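Local coordinates for protein Cwp19 (PDB 5OQ3) that probably hydrolyses bacterial cell-wall polymer, the piece considered here being its glycoside hydrolase domain, a TIM barrel, at residues A[34-39]-A[89-94]; A[39-44]-A[48-53]; A[71-74]-A[80-83]; A[29-34]-A[120-125]. All blocks are in the same frame, centred on the assembly; numbering follows the deposited sequence.

In the fold
The first strand of the TIM barrel, 27-32, opens contact 4 along its second half, and this is the widest closure, since its partner segment lies on the third strand, 118-123. Just beyond, the loop residues 34-39 open contact 1, which closes at the short helix 90-93 and falls wholly within the span of contact 4. Two smaller closures follow in series inside contact 1. Contact 2 folds the rest of the same loop back on helix 47-63, and contact 3 brings the chain leaving the second strand, 68-74, back against its end. None of the four cross. Together they tie the first three barrel strands to the first helix and to the loops that follow the strands.

Contact 1 (A[34-39]-A[89-94]); sequences TVYNLD and SEYLTG
Tyr91 lays its ring against the backbone of the loop 34-39, and following it outward from CB shows how one aromatic side chain can touch four successive residues of a turn. CB begins next to the carbonyl oxygen of Thr34, and CG comes within 3.4 Å of the same Thr34 O, which also receives the backbone N-H of Asn37. With CG anti to the carbonyl carbon of Tyr91 (chi1 -56°), the ring then runs along the loop. On one edge, CD1 meets Asn37 OD1 at 3.5 Å, near the ring plane. Over one face stand Tyr36 N, 3.4 Å from CE1, and Val35 CA, 4.1 Å from the ring centroid in a CH-pi contact close to the normal. The opposite face is covered by CG of the preceding Glu90, so the ring is sandwiched. At the tip, OH lies 3.7 Å from Val35 CG2 and over a face of the Tyr36 ring.

The amide of Asn37 stands steeply to the Tyr91 ring, at 76°, and bonds to the backbone behind it. Its ND2 gives a nearly straight bond (167°) to Tyr91 O at 2.9 Å, meeting a lone pair in the carbonyl plane. ND2 also bonds Pro41 O, its strongest partner, so one amide links the loop to itself and to the helix. Ser89 OG, as N-cap, accepts from Tyr91 N.

The chemistry implies division of labour: dispersion and CH-pi contact join loop and helix, while one directed amide bond, the only hydrogen bond between the two segments, helps to set the helix against the turn.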
loop_
_atom_site.group_PDB
_atom_site.type_symbol
_atom_site.label_atom_id
_atom_site.label_comp_id
_atom_site.label_asym_id
_atom_site.label_seq_id
_atom_site.Cartn_x
_atom_site.Cartn_y
_atom_site.Cartn_z
ATOM N N THR A 34 4.181 6.133 7.419
ATOM C CA THR A 34 4.029 7.319 8.270
ATOM C C THR A 34 2.939 7.146 9.338
ATOM O O THR A 34 2.906 7.869 10.338
ATOM C CB THR A 34 3.698 8.538 7.400
ATOM O OG1 THR A 34 2.485 8.286 6.687
ATOM C CG2 THR A 34 4.803 8.823 6.431
ATOM N N VAL A 35 2.082 6.138 9.171
ATOM C CA VAL A 35 1.046 5.864 10.171
ATOM C C VAL A 35 1.723 5.441 11.468
ATOM O O VAL A 35 2.670 4.649 11.460
ATOM C CB VAL A 35 0.028 4.811 9.660
ATOM C CG1 VAL A 35 0.627 3.409 9.644
ATOM C CG2 VAL A 35 -1.229 4.827 10.532
ATOM N N TYR A 36 1.295 6.047 12.579
ATOM C CA TYR A 36 1.945 5.856 13.878
ATOM C C TYR A 36 3.457 6.147 13.823
ATOM O O TYR A 36 4.205 5.679 14.662
ATOM C CB TYR A 36 1.664 4.467 14.438
ATOM C CG TYR A 36 0.225 4.204 14.698
ATOM C CD1 TYR A 36 -0.496 5.016 15.591
ATOM C CD2 TYR A 36 -0.434 3.135 14.098
ATOM C CE1 TYR A 36 -1.829 4.779 15.859
ATOM C CE2 TYR A 36 -1.779 2.896 14.366
ATOM C CZ TYR A 36 -2.461 3.725 15.242
ATOM O OH TYR A 36 -3.774 3.502 15.527
ATOM N N ASN A 37 3.886 6.981 12.862
ATOM C CA ASN A 37 5.287 7.400 12.753
ATOM C C ASN A 37 6.204 6.172 12.654
ATOM O O ASN A 37 7.282 6.162 13.191
ATOM C CB ASN A 37 5.631 8.321 13.952
ATOM C CG ASN A 37 4.810 9.591 13.917
ATOM O OD1 ASN A 37 3.681 9.631 14.412
ATOM N ND2 ASN A 37 5.336 10.614 13.247
ATOM N N LEU A 38 5.753 5.136 11.944
ATOM C CA LEU A 38 6.477 3.848 11.958
ATOM C C LEU A 38 7.915 3.982 11.431
ATOM O O LEU A 38 8.877 3.619 12.111
ATOM C CB LEU A 38 5.720 2.793 11.146
ATOM C CG LEU A 38 6.335 1.399 11.142
ATOM C CD1 LEU A 38 6.191 0.775 12.532
ATOM C CD2 LEU A 38 5.750 0.499 10.035
ATOM N N ASP A 39 8.046 4.474 10.203
ATOM C CA ASP A 39 9.336 4.665 9.579
ATOM C C ASP A 39 9.818 6.112 9.559
ATOM O O ASP A 39 11.000 6.343 9.681
ATOM C CB ASP A 39 9.322 4.186 8.128
ATOM C CG ASP A 39 9.055 2.691 7.980
ATOM O OD1 ASP A 39 9.806 1.885 8.536
ATOM O OD2 ASP A 39 8.041 2.296 7.366
ATOM N N SER A 89 -1.874 15.681 7.909
ATOM C CA SER A 89 -1.798 14.473 8.735
ATOM C C SER A 89 -1.345 14.786 10.164
ATOM O O SER A 89 -0.412 15.538 10.388
ATOM C CB SER A 89 -0.818 13.473 8.122
ATOM O OG SER A 89 -0.690 12.328 8.945
ATOM N N GLU A 90 -2.005 14.153 11.127
ATOM C CA GLU A 90 -1.627 14.270 12.519
ATOM C C GLU A 90 -0.239 13.724 12.795
ATOM O O GLU A 90 0.333 14.037 13.845
ATOM C CB GLU A 90 -2.615 13.522 13.390
ATOM C CG GLU A 90 -2.489 12.015 13.338
ATOM C CD GLU A 90 -3.756 11.302 13.735
ATOM O OE1 GLU A 90 -3.803 10.779 14.866
ATOM O OE2 GLU A 90 -4.717 11.307 12.937
ATOM N N TYR A 91 0.325 12.921 11.889
ATOM C CA TYR A 91 1.624 12.303 12.226
ATOM C C TYR A 91 2.797 13.267 12.065
ATOM O O TYR A 91 3.880 12.960 12.500
ATOM C CB TYR A 91 1.836 10.983 11.465
ATOM C CG TYR A 91 0.678 10.023 11.750
ATOM C CD1 TYR A 91 0.471 9.516 13.038
ATOM C CD2 TYR A 91 -0.268 9.715 10.776
ATOM C CE1 TYR A 91 -0.612 8.727 13.321
ATOM C CE2 TYR A 91 -1.351 8.879 11.047
ATOM C CZ TYR A 91 -1.531 8.391 12.325
ATOM O OH TYR A 91 -2.624 7.574 12.608
ATOM N N LEU A 92 2.573 14.445 11.485
ATOM C CA LEU A 92 3.607 15.479 11.417
ATOM C C LEU A 92 3.735 16.290 12.700
ATOM O O LEU A 92 4.846 16.634 13.108
ATOM C CB LEU A 92 3.323 16.431 10.237
ATOM C CG LEU A 92 3.549 15.748 8.868
ATOM C CD1 LEU A 92 2.808 16.463 7.748
ATOM C CD2 LEU A 92 5.051 15.661 8.532
ATOM N N THR A 93 2.598 16.645 13.283
ATOM C CA THR A 93 2.547 17.553 14.458
ATOM C C THR A 93 1.941 16.999 15.781
ATOM O O THR A 93 2.156 17.520 16.822
ATOM C CB THR A 93 1.724 18.802 14.114
ATOM O OG1 THR A 93 0.376 18.388 13.833
ATOM C CG2 THR A 93 2.339 19.498 12.905
ATOM N N GLY A 94 1.157 15.910 15.586
ATOM C CA GLY A 94 0.368 15.354 16.713
ATOM C C GLY A 94 -1.101 15.733 16.616
ATOM O O GLY A 94 -1.898 15.219 17.378
#

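Contact 2 (A[39-44]-A[48-53]); sequences DWPKTK and AKQKKE
Trp40 and Glu53 set their flat groups almost perpendicular, the indole and carboxylate planes 85° apart, and each addresses a different part of the opposite segment. The indole, with CG anti to the backbone N of Trp40 (chi1 -180°), brings its edge to helix 47-63: NE1 donates in the ring plane to Gln50 O at 2.9 Å, and CD1 lies beside Glu53 CB. The cis peptide before Pro41 folds that proline back, placing its CB over the centre of one indole face.

Gln50 crosses Trp40 at about a right angle and runs alongside Pro41, Gln50 CG being 3.7 Å from Pro41 CB. Its extended chain carries NE2 to Thr43 O, 2.8 Å away and on a lone pair in the carbonyl plane; NE2 also reaches Leu92 O, while OE1 is held by Tyr102.

Glu53 crosses Thr43 at about a right angle and turns both oxygens to the loop. OE2 receives the hydroxyl of Thr43 through its syn lone pair, OG1 to OE2 being 2.6 Å, and OE1 accepts Thr43 N at 3.1 Å and, weakly, Lys42 N. Three donors on one carboxylate would favour its ionised form, which probably helps to clasp the loop end to the helix's first turns.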
loop_
_atom_site.group_PDB
_atom_site.type_symbol
_atom_site.label_atom_id
_atom_site.label_comp_id
_atom_site.label_asym_id
_atom_site.label_seq_id
_atom_site.Cartn_x
_atom_site.Cartn_y
_atom_site.Cartn_z
ATOM N N ASP A 39 8.046 4.474 10.203
ATOM C CA ASP A 39 9.336 4.665 9.579
ATOM C C ASP A 39 9.818 6.112 9.559
ATOM O O ASP A 39 11.000 6.343 9.681
ATOM C CB ASP A 39 9.322 4.186 8.128
ATOM C CG ASP A 39 9.055 2.691 7.980
ATOM O OD1 ASP A 39 9.806 1.885 8.536
ATOM O OD2 ASP A 39 8.041 2.296 7.366
ATOM N N TRP A 40 8.910 7.060 9.323
ATOM C CA TRP A 40 9.228 8.485 9.254
ATOM C C TRP A 40 7.920 9.276 9.459
ATOM O O TRP A 40 6.860 8.796 8.996
ATOM C CB TRP A 40 9.820 8.826 7.875
ATOM C CG TRP A 40 10.178 10.270 7.743
ATOM C CD1 TRP A 40 11.311 10.885 8.191
ATOM C CD2 TRP A 40 9.326 11.305 7.242
ATOM N NE1 TRP A 40 11.229 12.220 7.959
ATOM C CE2 TRP A 40 10.022 12.509 7.373
ATOM C CE3 TRP A 40 8.042 11.320 6.649
ATOM C CZ2 TRP A 40 9.486 13.730 6.971
ATOM C CZ3 TRP A 40 7.511 12.546 6.253
ATOM C CH2 TRP A 40 8.218 13.729 6.444
ATOM N N PRO A 41 7.942 10.451 10.090
ATOM C CA PRO A 41 9.076 11.006 10.859
ATOM C C PRO A 41 9.108 10.480 12.273
ATOM O O PRO A 41 8.055 10.205 12.838
ATOM C CB PRO A 41 8.761 12.508 10.862
ATOM C CG PRO A 41 7.277 12.575 10.868
ATOM C CD PRO A 41 6.803 11.385 10.052
ATOM N N LYS A 42 10.307 10.345 12.842
ATOM C CA LYS A 42 10.438 9.916 14.232
ATOM C C LYS A 42 10.021 11.063 15.148
ATOM O O LYS A 42 9.457 10.825 16.218
ATOM C CB LYS A 42 11.888 9.521 14.499
ATOM C CG LYS A 42 12.166 8.841 15.823
ATOM C CD LYS A 42 13.669 8.813 16.103
ATOM C CE LYS A 42 14.164 7.424 16.487
ATOM N NZ LYS A 42 13.519 6.887 17.716
ATOM N N THR A 43 10.321 12.299 14.737
ATOM C CA THR A 43 10.077 13.496 15.558
ATOM C C THR A 43 8.889 14.295 15.008
ATOM O O THR A 43 8.775 14.454 13.793
ATOM C CB THR A 43 11.329 14.408 15.542
ATOM O OG1 THR A 43 12.481 13.652 15.955
ATOM C CG2 THR A 43 11.156 15.614 16.458
ATOM N N LYS A 44 8.007 14.755 15.898
ATOM C CA LYS A 44 6.896 15.642 15.529
ATOM C C LYS A 44 7.285 17.077 15.860
ATOM O O LYS A 44 8.111 17.296 16.708
ATOM C CB LYS A 44 5.637 15.246 16.302
ATOM C CG LYS A 44 5.101 13.903 15.878
ATOM C CD LYS A 44 4.038 13.389 16.833
ATOM C CE LYS A 44 3.801 11.915 16.595
ATOM N NZ LYS A 44 2.802 11.313 17.512
ATOM N N ALA A 48 13.225 20.853 10.796
ATOM C CA ALA A 48 14.624 20.557 10.473
ATOM C C ALA A 48 14.968 19.094 10.802
ATOM O O ALA A 48 15.657 18.420 10.039
ATOM C CB ALA A 48 15.577 21.491 11.204
ATOM N N LYS A 49 14.487 18.609 11.947
ATOM C CA LYS A 49 14.809 17.263 12.348
ATOM C C LYS A 49 14.078 16.234 11.454
ATOM O O LYS A 49 14.617 15.185 11.125
ATOM C CB LYS A 49 14.419 17.033 13.782
ATOM C CG LYS A 49 14.889 15.687 14.279
ATOM C CD LYS A 49 15.283 15.702 15.746
ATOM C CE LYS A 49 15.995 14.414 16.122
ATOM N NZ LYS A 49 17.271 14.197 15.368
ATOM N N GLN A 50 12.856 16.564 11.035
ATOM C CA GLN A 50 12.118 15.677 10.156
ATOM C C GLN A 50 12.849 15.561 8.818
ATOM O O GLN A 50 12.999 14.482 8.286
ATOM C CB GLN A 50 10.679 16.163 9.936
ATOM C CG GLN A 50 9.828 16.070 11.203
ATOM C CD GLN A 50 8.412 16.593 11.067
ATOM O OE1 GLN A 50 8.117 17.447 10.220
ATOM N NE2 GLN A 50 7.534 16.145 11.966
ATOM N N LYS A 51 13.326 16.682 8.301
ATOM C CA LYS A 51 14.085 16.681 7.050
ATOM C C LYS A 51 15.347 15.821 7.199
ATOM O O LYS A 51 15.658 15.003 6.301
ATOM C CB LYS A 51 14.448 18.110 6.625
ATOM C CG LYS A 51 13.282 18.930 6.067
ATOM C CD LYS A 51 13.730 20.343 5.721
ATOM C CE LYS A 51 12.603 21.110 5.085
ATOM N NZ LYS A 51 12.990 22.506 4.861
ATOM N N LYS A 52 16.103 16.019 8.281
ATOM C CA LYS A 52 17.338 15.241 8.459
ATOM C C LYS A 52 17.049 13.734 8.664
ATOM O O LYS A 52 17.777 12.880 8.150
ATOM C CB LYS A 52 18.154 15.817 9.616
ATOM C CG LYS A 52 19.381 15.005 9.968
ATOM C CD LYS A 52 20.494 15.053 8.929
ATOM C CE LYS A 52 21.865 14.915 9.587
ATOM N NZ LYS A 52 21.936 13.955 10.748
ATOM N N GLU A 53 16.007 13.404 9.434
ATOM C CA GLU A 53 15.605 12.013 9.594
ATOM C C GLU A 53 15.319 11.334 8.228
ATOM O O GLU A 53 15.738 10.220 7.984
ATOM C CB GLU A 53 14.386 11.899 10.515
ATOM C CG GLU A 53 14.718 12.052 11.973
ATOM C CD GLU A 53 13.546 12.392 12.869
ATOM O OE1 GLU A 53 12.399 12.526 12.396
ATOM O OE2 GLU A 53 13.810 12.521 14.095
#

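Contact 3 (A[71-74]-A[80-83]); sequences VQVR and LYKS. With EDO (1,2-ethanediol), chain C.
Val73 and the pair Leu80-Tyr81 meet where the second strand of the TIM barrel, 68-74, gives way to the loop that follows it; the chain turns a corner at Val73 and soon comes back against its own exit.

One backbone hydrogen bond closes this loop. Leu80 N donates to Val73 O at 3.0 Å, with the donor tilted 17° from the carbonyl plane. That oxygen has further neighbours: Tyr81 CE1 approaches it at 3.6 Å, placing Val73 O at the edge of the phenol ring. Leu80 CD1, a methyl among carbonyl oxygens, lies 3.6 Å from Val73 O and nearly as close to Gln72 O, which also receives the hydroxyl of Thr34.

The apolar contact is between Val73 CG2 and Tyr81 CE1, 4.0 Å apart, the two side chains crossing at about a right angle. Tyr81 has its CG between its own backbone N and carbonyl carbon (chi1 52°), a torsion that brings the CD1-CE1 side of the ring to Val73. Leu105 of helix 104-114 covers both Val73 and Tyr81.

A 1,2-ethanediol, probably from the crystallisation liquor, gives its O1 hydroxyl to Tyr81 O at 2.7 Å; the placing of its other end is doubtful.

Water completes the polar set. Arg74, whose guanidinium is also gripped by Asn124 O, Pro125 O and Tyr170, sends NH1 to a water 2.9 Å away, lying in the guanidinium plane, and this water donates to Tyr81 OH at 2.8 Å.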
loop_
_atom_site.group_PDB
_atom_site.type_symbol
_atom_site.label_atom_id
_atom_site.label_comp_id
_atom_site.label_asym_id
_atom_site.label_seq_id
_atom_site.Cartn_x
_atom_site.Cartn_y
_atom_site.Cartn_z
ATOM N N VAL A 71 6.353 6.003 -0.219
ATOM C CA VAL A 71 6.176 6.832 0.982
ATOM C C VAL A 71 4.695 7.114 1.195
ATOM O O VAL A 71 4.028 7.571 0.271
ATOM C CB VAL A 71 6.963 8.144 0.820
ATOM C CG1 VAL A 71 6.792 9.003 2.066
ATOM C CG2 VAL A 71 8.454 7.817 0.557
ATOM N N GLN A 72 4.190 6.833 2.385
ATOM C CA GLN A 72 2.762 6.919 2.729
ATOM C C GLN A 72 2.352 8.359 2.946
ATOM O O GLN A 72 2.526 8.909 4.013
ATOM C CB GLN A 72 2.521 6.056 3.975
ATOM C CG GLN A 72 1.073 5.757 4.294
ATOM C CD GLN A 72 0.938 4.812 5.448
ATOM O OE1 GLN A 72 1.794 4.810 6.345
ATOM N NE2 GLN A 72 -0.152 4.032 5.470
ATOM N N VAL A 73 1.801 8.957 1.882
ATOM C CA VAL A 73 1.379 10.339 1.884
ATOM C C VAL A 73 -0.051 10.543 2.398
ATOM O O VAL A 73 -0.432 11.656 2.715
ATOM C CB VAL A 73 1.559 11.010 0.512
ATOM C CG1 VAL A 73 3.024 10.970 0.058
ATOM C CG2 VAL A 73 0.645 10.465 -0.572
ATOM N N ARG A 74 -0.831 9.452 2.408
ATOM C CA ARG A 74 -2.221 9.431 2.950
ATOM C C ARG A 74 -2.365 8.217 3.850
ATOM O O ARG A 74 -2.926 7.200 3.442
ATOM C CB ARG A 74 -3.233 9.361 1.818
ATOM C CG ARG A 74 -4.700 9.308 2.234
ATOM C CD ARG A 74 -5.561 9.014 1.031
ATOM N NE ARG A 74 -6.949 8.768 1.357
ATOM C CZ ARG A 74 -7.916 9.676 1.370
ATOM N NH1 ARG A 74 -7.659 10.940 1.144
ATOM N NH2 ARG A 74 -9.186 9.279 1.585
ATOM N N LEU A 80 0.308 14.312 3.830
ATOM C CA LEU A 80 1.620 14.865 4.143
ATOM C C LEU A 80 2.068 15.791 3.006
ATOM O O LEU A 80 3.211 15.758 2.570
ATOM C CB LEU A 80 2.639 13.748 4.426
ATOM C CG LEU A 80 2.436 13.078 5.798
ATOM C CD1 LEU A 80 1.396 11.981 5.813
ATOM C CD2 LEU A 80 3.718 12.558 6.397
ATOM N N TYR A 81 1.130 16.616 2.527
ATOM C CA TYR A 81 1.355 17.534 1.409
ATOM C C TYR A 81 0.274 18.606 1.506
ATOM O O TYR A 81 -0.763 18.387 2.154
ATOM C CB TYR A 81 1.263 16.843 0.053
ATOM C CG TYR A 81 -0.005 16.025 -0.184
ATOM C CD1 TYR A 81 -0.103 14.702 0.242
ATOM C CD2 TYR A 81 -1.117 16.574 -0.808
ATOM C CE1 TYR A 81 -1.249 13.957 0.019
ATOM C CE2 TYR A 81 -2.263 15.845 -1.029
ATOM C CZ TYR A 81 -2.338 14.542 -0.603
ATOM O OH TYR A 81 -3.482 13.805 -0.826
ATOM N N LYS A 82 0.506 19.722 0.835
ATOM C CA LYS A 82 -0.437 20.827 0.761
ATOM C C LYS A 82 -1.600 20.416 -0.148
ATOM O O LYS A 82 -1.402 19.984 -1.295
ATOM C CB LYS A 82 0.256 22.067 0.236
ATOM C CG LYS A 82 -0.595 23.309 0.283
ATOM C CD LYS A 82 0.288 24.542 0.109
ATOM C CE LYS A 82 -0.500 25.806 0.343
ATOM N NZ LYS A 82 0.333 26.917 -0.209
ATOM N N SER A 83 -2.822 20.526 0.375
ATOM C CA SER A 83 -4.030 20.015 -0.282
ATOM C C SER A 83 -5.175 21.003 -0.072
ATOM O O SER A 83 -5.281 21.602 0.994
ATOM C CB SER A 83 -4.428 18.678 0.336
ATOM O OG SER A 83 -5.591 18.151 -0.271
HETATM C C1 EDO C . -3.617 19.964 3.917
HETATM O O1 EDO C . -2.746 18.869 3.849
HETATM C C2 EDO C . -2.988 21.129 3.304
HETATM O O2 EDO C . -3.755 21.679 2.266
HETATM O O HOH W 1 -5.119 12.364 0.990
#

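Contact 4 (A[29-34]-A[120-125]); sequences AAWIST and HAWFNP
The segments 29-34 and 120-125, carrying two parallel barrel strands that are not neighbours, come nearest at Ser33 and Trp122, CA atoms 8.7 Å apart, because strand 68-74 runs between 27-32 and 118-123, and no backbone hydrogen bond joins the two segments. Side chains must span the gap, and a tryptophan pair does most of it. Trp31 turns the edge of its five-membered ring toward the face of the Trp122 six-membered ring, a T-shaped stack with centroids 4.8 Å apart and planes at 67°. The touching atom is Trp31 CD1, which stands over the rim of that face, 3.5 Å from Trp122 CZ3.

Just past the strand, Ser33 supplies a flank: its CB lies 3.7 Å from Trp122 CH2. The hydroxyl hydrogen-bonds Gln72 OE1 on the strand between. Ile32 O comes to 3.8 Å from Trp122 CZ3, a contact without a bond.

Trp122, with CG anti to its backbone N (chi1 159°), reaches past strand 68-74 to the first strand. Its NE1 bonds to Asp190 OD1, which holds the indole at its polar edge, and both tryptophans meet the ring of His188, so the pair belongs to a wider aromatic cluster. Buried residues gathered where strands 27-32 and 118-123 end, with a tryptophan tied to a carboxylate, are consistent with the floor of the mouth at the C-terminal ends of the strands, where TIM-barrel glycoside hydrolases have their active sites.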
loop_
_atom_site.group_PDB
_atom_site.type_symbol
_atom_site.label_atom_id
_atom_site.label_comp_id
_atom_site.label_asym_id
_atom_site.label_seq_id
_atom_site.Cartn_x
_atom_site.Cartn_y
_atom_site.Cartn_z
ATOM N N ALA A 29 12.568 -1.706 -3.813
ATOM C CA ALA A 29 11.858 -0.637 -3.090
ATOM C C ALA A 29 11.796 -0.892 -1.620
ATOM O O ALA A 29 11.868 -2.024 -1.194
ATOM C CB ALA A 29 10.444 -0.512 -3.651
ATOM N N ALA A 30 11.654 0.174 -0.866
ATOM C CA ALA A 30 11.328 0.081 0.535
ATOM C C ALA A 30 10.080 0.922 0.819
ATOM O O ALA A 30 9.998 2.066 0.382
ATOM C CB ALA A 30 12.481 0.527 1.400
ATOM N N TRP A 31 9.171 0.351 1.605
ATOM C CA TRP A 31 8.045 1.100 2.154
ATOM C C TRP A 31 8.543 1.999 3.284
ATOM O O TRP A 31 9.281 1.533 4.177
ATOM C CB TRP A 31 6.947 0.164 2.685
ATOM C CG TRP A 31 6.055 -0.411 1.653
ATOM C CD1 TRP A 31 5.033 0.220 1.019
ATOM C CD2 TRP A 31 5.988 -1.778 1.217
ATOM N NE1 TRP A 31 4.400 -0.637 0.177
ATOM C CE2 TRP A 31 4.916 -1.882 0.332
ATOM C CE3 TRP A 31 6.701 -2.931 1.542
ATOM C CZ2 TRP A 31 4.560 -3.081 -0.296
ATOM C CZ3 TRP A 31 6.339 -4.122 0.966
ATOM C CH2 TRP A 31 5.277 -4.185 0.055
ATOM N N ILE A 32 8.107 3.256 3.251
ATOM C CA ILE A 32 8.320 4.213 4.335
ATOM C C ILE A 32 6.901 4.619 4.813
ATOM O O ILE A 32 6.219 5.434 4.209
ATOM C CB ILE A 32 9.121 5.437 3.820
ATOM C CG1 ILE A 32 10.518 4.970 3.296
ATOM C CG2 ILE A 32 9.270 6.513 4.897
ATOM C CD1 ILE A 32 11.359 6.072 2.678
ATOM N N SER A 33 6.469 3.971 5.870
ATOM C CA SER A 33 5.171 4.163 6.496
ATOM C C SER A 33 5.218 5.306 7.470
ATOM O O SER A 33 6.166 5.449 8.255
ATOM C CB SER A 33 4.711 2.867 7.149
ATOM O OG SER A 33 3.393 3.003 7.648
ATOM N N THR A 34 4.181 6.133 7.419
ATOM C CA THR A 34 4.029 7.319 8.270
ATOM C C THR A 34 2.939 7.146 9.338
ATOM O O THR A 34 2.906 7.869 10.338
ATOM C CB THR A 34 3.698 8.538 7.400
ATOM O OG1 THR A 34 2.485 8.286 6.687
ATOM C CG2 THR A 34 4.803 8.823 6.431
ATOM N N HIS A 120 7.347 6.693 -5.186
ATOM C CA HIS A 120 5.944 6.281 -5.343
ATOM C C HIS A 120 5.165 6.808 -4.133
ATOM O O HIS A 120 5.493 6.527 -2.999
ATOM C CB HIS A 120 5.774 4.776 -5.446
ATOM C CG HIS A 120 6.343 4.188 -6.697
ATOM N ND1 HIS A 120 5.911 2.981 -7.204
ATOM C CD2 HIS A 120 7.285 4.643 -7.566
ATOM C CE1 HIS A 120 6.579 2.716 -8.310
ATOM N NE2 HIS A 120 7.422 3.695 -8.550
ATOM N N ALA A 121 4.130 7.594 -4.393
ATOM C CA ALA A 121 3.222 8.113 -3.373
ATOM C C ALA A 121 2.204 7.051 -3.007
ATOM O O ALA A 121 1.430 6.603 -3.872
ATOM C CB ALA A 121 2.527 9.360 -3.896
ATOM N N TRP A 122 2.211 6.651 -1.727
ATOM C CA TRP A 122 1.351 5.623 -1.215
ATOM C C TRP A 122 0.143 6.244 -0.478
ATOM O O TRP A 122 0.303 7.074 0.420
ATOM C CB TRP A 122 2.187 4.693 -0.355
ATOM C CG TRP A 122 1.574 3.814 0.672
ATOM C CD1 TRP A 122 0.276 3.344 0.733
ATOM C CD2 TRP A 122 2.264 3.208 1.759
ATOM N NE1 TRP A 122 0.129 2.544 1.827
ATOM C CE2 TRP A 122 1.321 2.453 2.478
ATOM C CE3 TRP A 122 3.575 3.269 2.237
ATOM C CZ2 TRP A 122 1.656 1.717 3.630
ATOM C CZ3 TRP A 122 3.904 2.568 3.394
ATOM C CH2 TRP A 122 2.947 1.804 4.071
ATOM N N PHE A 123 -1.024 5.768 -0.874
ATOM C CA PHE A 123 -2.313 6.206 -0.333
ATOM C C PHE A 123 -3.086 5.022 0.258
ATOM O O PHE A 123 -3.106 3.920 -0.327
ATOM C CB PHE A 123 -3.182 6.799 -1.445
ATOM C CG PHE A 123 -2.576 7.963 -2.167
ATOM C CD1 PHE A 123 -1.678 7.787 -3.236
ATOM C CD2 PHE A 123 -3.000 9.252 -1.893
ATOM C CE1 PHE A 123 -1.152 8.859 -3.907
ATOM C CE2 PHE A 123 -2.461 10.327 -2.563
ATOM C CZ PHE A 123 -1.553 10.136 -3.599
ATOM N N ASN A 124 -3.788 5.269 1.371
ATOM C CA ASN A 124 -4.805 4.349 1.886
ATOM C C ASN A 124 -6.168 4.938 1.458
ATOM O O ASN A 124 -6.508 6.030 1.883
ATOM C CB ASN A 124 -4.658 4.190 3.392
ATOM C CG ASN A 124 -5.694 3.256 3.975
ATOM O OD1 ASN A 124 -6.884 3.335 3.629
ATOM N ND2 ASN A 124 -5.256 2.399 4.924
ATOM N N PRO A 125 -6.923 4.269 0.564
ATOM C CA PRO A 125 -8.097 4.950 0.028
ATOM C C PRO A 125 -9.240 5.175 1.042
ATOM O O PRO A 125 -9.794 6.277 1.072
ATOM C CB PRO A 125 -8.552 4.018 -1.125
ATOM C CG PRO A 125 -7.886 2.716 -0.873
ATOM C CD PRO A 125 -6.629 3.005 -0.139
#